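Local coordinates for protein putative aminooxidase (Propionibacterium acnes, PDB 2BA9) that binds FAD and isomerises polyunsaturated fatty acids, producing conjugated linoleic acid, at residues S7-I12 with A28-Y33; D248-T253 with R394-A399. All blocks are in the same frame, centred on the assembly; numbering follows the deposited sequence.

Interaction 1: S7-I12 with A28-Y33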
# COMPACT_ATOMS: atom_id res chain seq x y z
N SER A 7 -2.94 18.96 23.96
CA SER A 7 -2.61 19.40 22.62
C SER A 7 -3.78 19.11 21.70
O SER A 7 -4.37 18.01 21.74
CB SER A 7 -1.33 18.72 22.11
OG SER A 7 -0.21 19.14 22.87
N ARG A 8 -4.13 20.12 20.91
CA ARG A 8 -5.07 19.98 19.83
C ARG A 8 -4.31 19.44 18.64
O ARG A 8 -3.43 20.10 18.12
CB ARG A 8 -5.68 21.32 19.46
CG ARG A 8 -6.53 21.93 20.53
CD ARG A 8 -6.74 23.41 20.28
NE ARG A 8 -5.50 24.16 20.43
CZ ARG A 8 -5.30 25.39 19.96
NH1 ARG A 8 -6.27 26.04 19.32
NH2 ARG A 8 -4.14 26.00 20.16
N ILE A 9 -4.67 18.23 18.23
CA ILE A 9 -3.95 17.52 17.19
C ILE A 9 -4.83 17.38 15.96
O ILE A 9 -5.97 16.91 16.04
CB ILE A 9 -3.51 16.14 17.68
CG1 ILE A 9 -2.59 16.28 18.91
CG2 ILE A 9 -2.83 15.38 16.56
CD1 ILE A 9 -2.42 15.00 19.71
N ALA A 10 -4.31 17.81 14.81
CA ALA A 10 -5.03 17.72 13.54
C ALA A 10 -4.40 16.60 12.74
O ALA A 10 -3.20 16.65 12.43
CB ALA A 10 -4.96 19.04 12.78
N ILE A 11 -5.19 15.58 12.44
CA ILE A 11 -4.76 14.46 11.62
C ILE A 11 -5.29 14.64 10.20
O ILE A 11 -6.52 14.72 10.00
CB ILE A 11 -5.23 13.09 12.22
CG1 ILE A 11 -4.57 12.86 13.60
CG2 ILE A 11 -4.92 11.95 11.26
CD1 ILE A 11 -5.43 12.07 14.61
N ILE A 12 -4.40 14.74 9.21
CA ILE A 12 -4.88 14.86 7.81
C ILE A 12 -4.91 13.50 7.12
O ILE A 12 -3.89 12.79 7.09
CB ILE A 12 -4.00 15.88 6.99
CG1 ILE A 12 -3.75 17.14 7.80
CG2 ILE A 12 -4.72 16.21 5.72
CD1 ILE A 12 -4.99 18.04 8.08
N ALA A 28 -3.68 6.41 24.15
CA ALA A 28 -2.58 6.97 24.95
C ALA A 28 -3.03 8.14 25.82
O ALA A 28 -2.23 8.67 26.61
CB ALA A 28 -1.43 7.41 24.04
N GLY A 29 -4.28 8.56 25.69
CA GLY A 29 -4.84 9.63 26.52
C GLY A 29 -4.84 10.99 25.86
O GLY A 29 -5.00 12.01 26.53
N PHE A 30 -4.67 11.01 24.54
CA PHE A 30 -4.77 12.25 23.76
C PHE A 30 -6.19 12.34 23.15
O PHE A 30 -6.47 11.74 22.10
CB PHE A 30 -3.69 12.28 22.67
CG PHE A 30 -2.28 12.45 23.20
CD1 PHE A 30 -1.70 13.71 23.28
CD2 PHE A 30 -1.52 11.35 23.60
CE1 PHE A 30 -0.40 13.88 23.74
CE2 PHE A 30 -0.21 11.50 24.07
CZ PHE A 30 0.35 12.76 24.15
N HIS A 31 -7.07 13.09 23.81
CA HIS A 31 -8.51 13.13 23.43
C HIS A 31 -8.95 14.32 22.56
O HIS A 31 -10.11 14.38 22.12
CB HIS A 31 -9.38 13.14 24.68
CG HIS A 31 -9.12 12.00 25.60
ND1 HIS A 31 -9.55 10.72 25.34
CD2 HIS A 31 -8.48 11.95 26.79
CE1 HIS A 31 -9.19 9.93 26.33
NE2 HIS A 31 -8.53 10.65 27.23
N ASP A 32 -8.06 15.28 22.35
CA ASP A 32 -8.37 16.46 21.54
C ASP A 32 -7.70 16.33 20.18
O ASP A 32 -6.81 17.08 19.82
CB ASP A 32 -7.91 17.73 22.28
CG ASP A 32 -8.44 19.00 21.65
OD1 ASP A 32 -8.98 18.97 20.52
OD2 ASP A 32 -8.29 20.05 22.31
N TYR A 33 -8.14 15.34 19.42
CA TYR A 33 -7.66 15.15 18.07
C TYR A 33 -8.83 15.37 17.12
O TYR A 33 -9.99 15.20 17.49
CB TYR A 33 -7.05 13.75 17.89
CG TYR A 33 -8.05 12.62 18.03
CD1 TYR A 33 -8.81 12.19 16.93
CD2 TYR A 33 -8.25 11.99 19.25
CE1 TYR A 33 -9.73 11.16 17.06
CE2 TYR A 33 -9.16 10.97 19.39
CZ TYR A 33 -9.91 10.56 18.30
OH TYR A 33 -10.81 9.54 18.45
O HOH W 1 -5.33 15.75 22.71
O HOH W 2 -8.37 18.78 17.14
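With chi1 of Asp32 at -169°, CG extends opposite the backbone N and the carboxylate runs alongside the Arg8 side chain, OD2 reaching Arg8 CG at 3.1 Å. The two charged groups do not pair: Arg8 bends at chi3 (-68°), its NE stays 5.3 Å from Asp32 OD2, and its NH2 forms salt bridges with Glu246 and Asp248. The CD1 methyls of Ile9 and Ile11 both reach the 28-33 segment. Ile9 CD1 lies 3.9 Å from Phe30 CD1, while Ile11 CD1 packs 4.0 Å from Tyr33 CB. Leu25 of helix 16-28 touches Ile9, Ile11 and Phe30, as expected for the first beta-alpha-beta crossover of a Rossmann-type FAD domain: strand 9-12 leads through that helix, which ends in a Schellman motif at Gly29, to parallel strand 33-36. Beside the parallel Ile9-Tyr33 bridge, Ile9 N donates to Asp32 O at 2.9 Å, nearly straight (167° at the hydrogen). Next to it, Tyr33 CA makes a CA-H...O contact of 3.2 Å with Ile9 O. Just before the bridge a water donates to Ser7 O and accepts from Asp32 N; a second donates to Ile9 O and only weakly to Asp32 OD1.

Interaction 2: D248-T253 with R394-A399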
# COMPACT_ATOMS: atom_id res chain seq x y z
N ASP A 248 -2.45 22.75 17.65
CA ASP A 248 -1.13 22.77 18.27
C ASP A 248 -0.17 21.88 17.51
O ASP A 248 1.01 22.21 17.37
CB ASP A 248 -1.22 22.28 19.72
CG ASP A 248 -2.02 23.21 20.58
OD1 ASP A 248 -1.69 24.41 20.62
OD2 ASP A 248 -2.98 22.77 21.23
N VAL A 249 -0.68 20.75 17.03
CA VAL A 249 0.13 19.73 16.36
C VAL A 249 -0.54 19.27 15.05
O VAL A 249 -1.78 19.18 14.96
CB VAL A 249 0.36 18.53 17.30
CG1 VAL A 249 1.31 17.52 16.69
CG2 VAL A 249 0.88 19.01 18.63
N LEU A 250 0.29 19.01 14.05
CA LEU A 250 -0.15 18.50 12.75
C LEU A 250 0.44 17.12 12.48
O LEU A 250 1.64 16.92 12.62
CB LEU A 250 0.32 19.46 11.65
CG LEU A 250 -0.17 19.16 10.23
CD1 LEU A 250 -1.70 19.20 10.17
CD2 LEU A 250 0.45 20.16 9.24
N VAL A 251 -0.42 16.18 12.08
CA VAL A 251 0.01 14.83 11.73
C VAL A 251 -0.47 14.48 10.32
O VAL A 251 -1.67 14.43 10.05
CB VAL A 251 -0.48 13.78 12.77
CG1 VAL A 251 -0.05 12.37 12.37
CG2 VAL A 251 0.07 14.14 14.14
N LEU A 252 0.50 14.28 9.42
CA LEU A 252 0.24 14.09 8.00
C LEU A 252 0.25 12.63 7.65
O LEU A 252 1.28 11.97 7.83
CB LEU A 252 1.34 14.77 7.17
CG LEU A 252 1.54 16.28 7.32
CD1 LEU A 252 2.77 16.73 6.53
CD2 LEU A 252 0.30 17.05 6.87
N THR A 253 -0.87 12.12 7.16
CA THR A 253 -0.95 10.77 6.59
C THR A 253 -1.30 10.84 5.10
O THR A 253 -1.73 9.85 4.50
CB THR A 253 -1.99 9.87 7.33
OG1 THR A 253 -3.33 10.31 7.03
CG2 THR A 253 -1.76 9.89 8.83
N ARG A 394 8.29 22.30 13.81
CA ARG A 394 7.13 23.18 13.82
C ARG A 394 5.86 22.38 14.03
O ARG A 394 4.86 22.57 13.33
CB ARG A 394 7.06 24.02 12.54
CG ARG A 394 8.11 25.13 12.51
CD ARG A 394 8.45 25.52 11.10
NE ARG A 394 7.45 26.41 10.52
CZ ARG A 394 7.12 26.44 9.23
NH1 ARG A 394 7.67 25.62 8.35
NH2 ARG A 394 6.22 27.31 8.81
N ASN A 395 5.94 21.48 15.01
CA ASN A 395 4.80 20.67 15.45
C ASN A 395 4.13 19.87 14.34
O ASN A 395 2.94 19.58 14.40
CB ASN A 395 3.78 21.56 16.16
CG ASN A 395 4.40 22.40 17.24
OD1 ASN A 395 5.20 21.90 18.03
ND2 ASN A 395 4.04 23.67 17.30
N THR A 396 4.93 19.51 13.34
CA THR A 396 4.46 18.73 12.21
C THR A 396 5.13 17.37 12.25
O THR A 396 6.36 17.29 12.38
CB THR A 396 4.83 19.40 10.88
OG1 THR A 396 4.32 20.73 10.87
CG2 THR A 396 4.25 18.61 9.71
N PHE A 397 4.32 16.32 12.15
CA PHE A 397 4.81 14.95 12.11
C PHE A 397 4.42 14.30 10.78
O PHE A 397 3.41 14.65 10.18
CB PHE A 397 4.30 14.15 13.30
CG PHE A 397 4.80 14.66 14.62
CD1 PHE A 397 5.98 14.16 15.18
CD2 PHE A 397 4.11 15.67 15.31
CE1 PHE A 397 6.43 14.62 16.39
CE2 PHE A 397 4.58 16.15 16.52
CZ PHE A 397 5.74 15.62 17.06
N TYR A 398 5.26 13.37 10.34
CA TYR A 398 5.17 12.75 9.01
C TYR A 398 4.90 11.26 9.13
O TYR A 398 5.62 10.56 9.85
CB TYR A 398 6.48 13.00 8.24
CG TYR A 398 6.88 14.47 8.24
CD1 TYR A 398 6.19 15.40 7.47
CD2 TYR A 398 7.94 14.93 9.02
CE1 TYR A 398 6.54 16.75 7.48
CE2 TYR A 398 8.29 16.28 9.03
CZ TYR A 398 7.59 17.18 8.26
OH TYR A 398 7.95 18.50 8.26
N ALA A 399 3.86 10.80 8.43
CA ALA A 399 3.41 9.41 8.49
C ALA A 399 2.78 8.92 7.17
O ALA A 399 3.01 9.49 6.11
CB ALA A 399 2.45 9.24 9.65
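Leu250 is gripped through its backbone: its N donates to Asn395 O at 2.7 Å, almost linearly (176°), and its O accepts from Phe397 N at 2.8 Å, so both polar backbone atoms of Leu250 are engaged by the neighbouring strand. Leu252 repeats the pattern, its N bonded to Phe397 O at 3.0 Å, while the bond from Ala399 N to Leu252 O is weak, bent to 130° at the hydrogen. Bonds that alternate in this way to residues two apart, with strand directions 18° from each other, define a parallel pair. It forms the 396-398 edge of the four-stranded parallel sheet in the Rossmann-type FAD-binding fold. Apolar contacts divide between the two faces. On the face of Val251 and Phe397, Val249 CG1, anti to its own N, meets the edge of the Phe397 ring near its plane, 3.5 Å from CE2. Phe422 and Phe423 at the C-terminal end of the chain also meet this ring. On the other face, Leu252 and Tyr398 run side by side, with Leu252 CD1 3.8 Å from Tyr398 CD1; Thr396 CG2 touches this leucine methyl and also lies 4.1 Å from Leu250 CD2. Among the polar side chains, Thr396 OG1 donates to Arg394 O from above the carbonyl plane, and Tyr398 OH bonds Glu269.

Both contacts belong to one parallel sheet, ordered 33-36, 9-12, 249-252, 396-398, and their centres lie 11 Å apart. Interaction 1 joins the first two of these strands and interaction 2 the last two; the seam between them is strand 9-12 against 249-252, where Ala10 O lies 2.8 Å from Val251 N. Along the chain they follow in series, interaction 1 being local and interaction 2 spanning 140 intervening residues, so distant parts of the sequence complete the sheet. At the FAD-facing end, Ile12 O approaches Thr253 OG1 to 2.5 Å, a probable hydrogen bond. Ile12 touches the cofactor, consistent with the sheet's C-terminal strand ends helping to form its binding site.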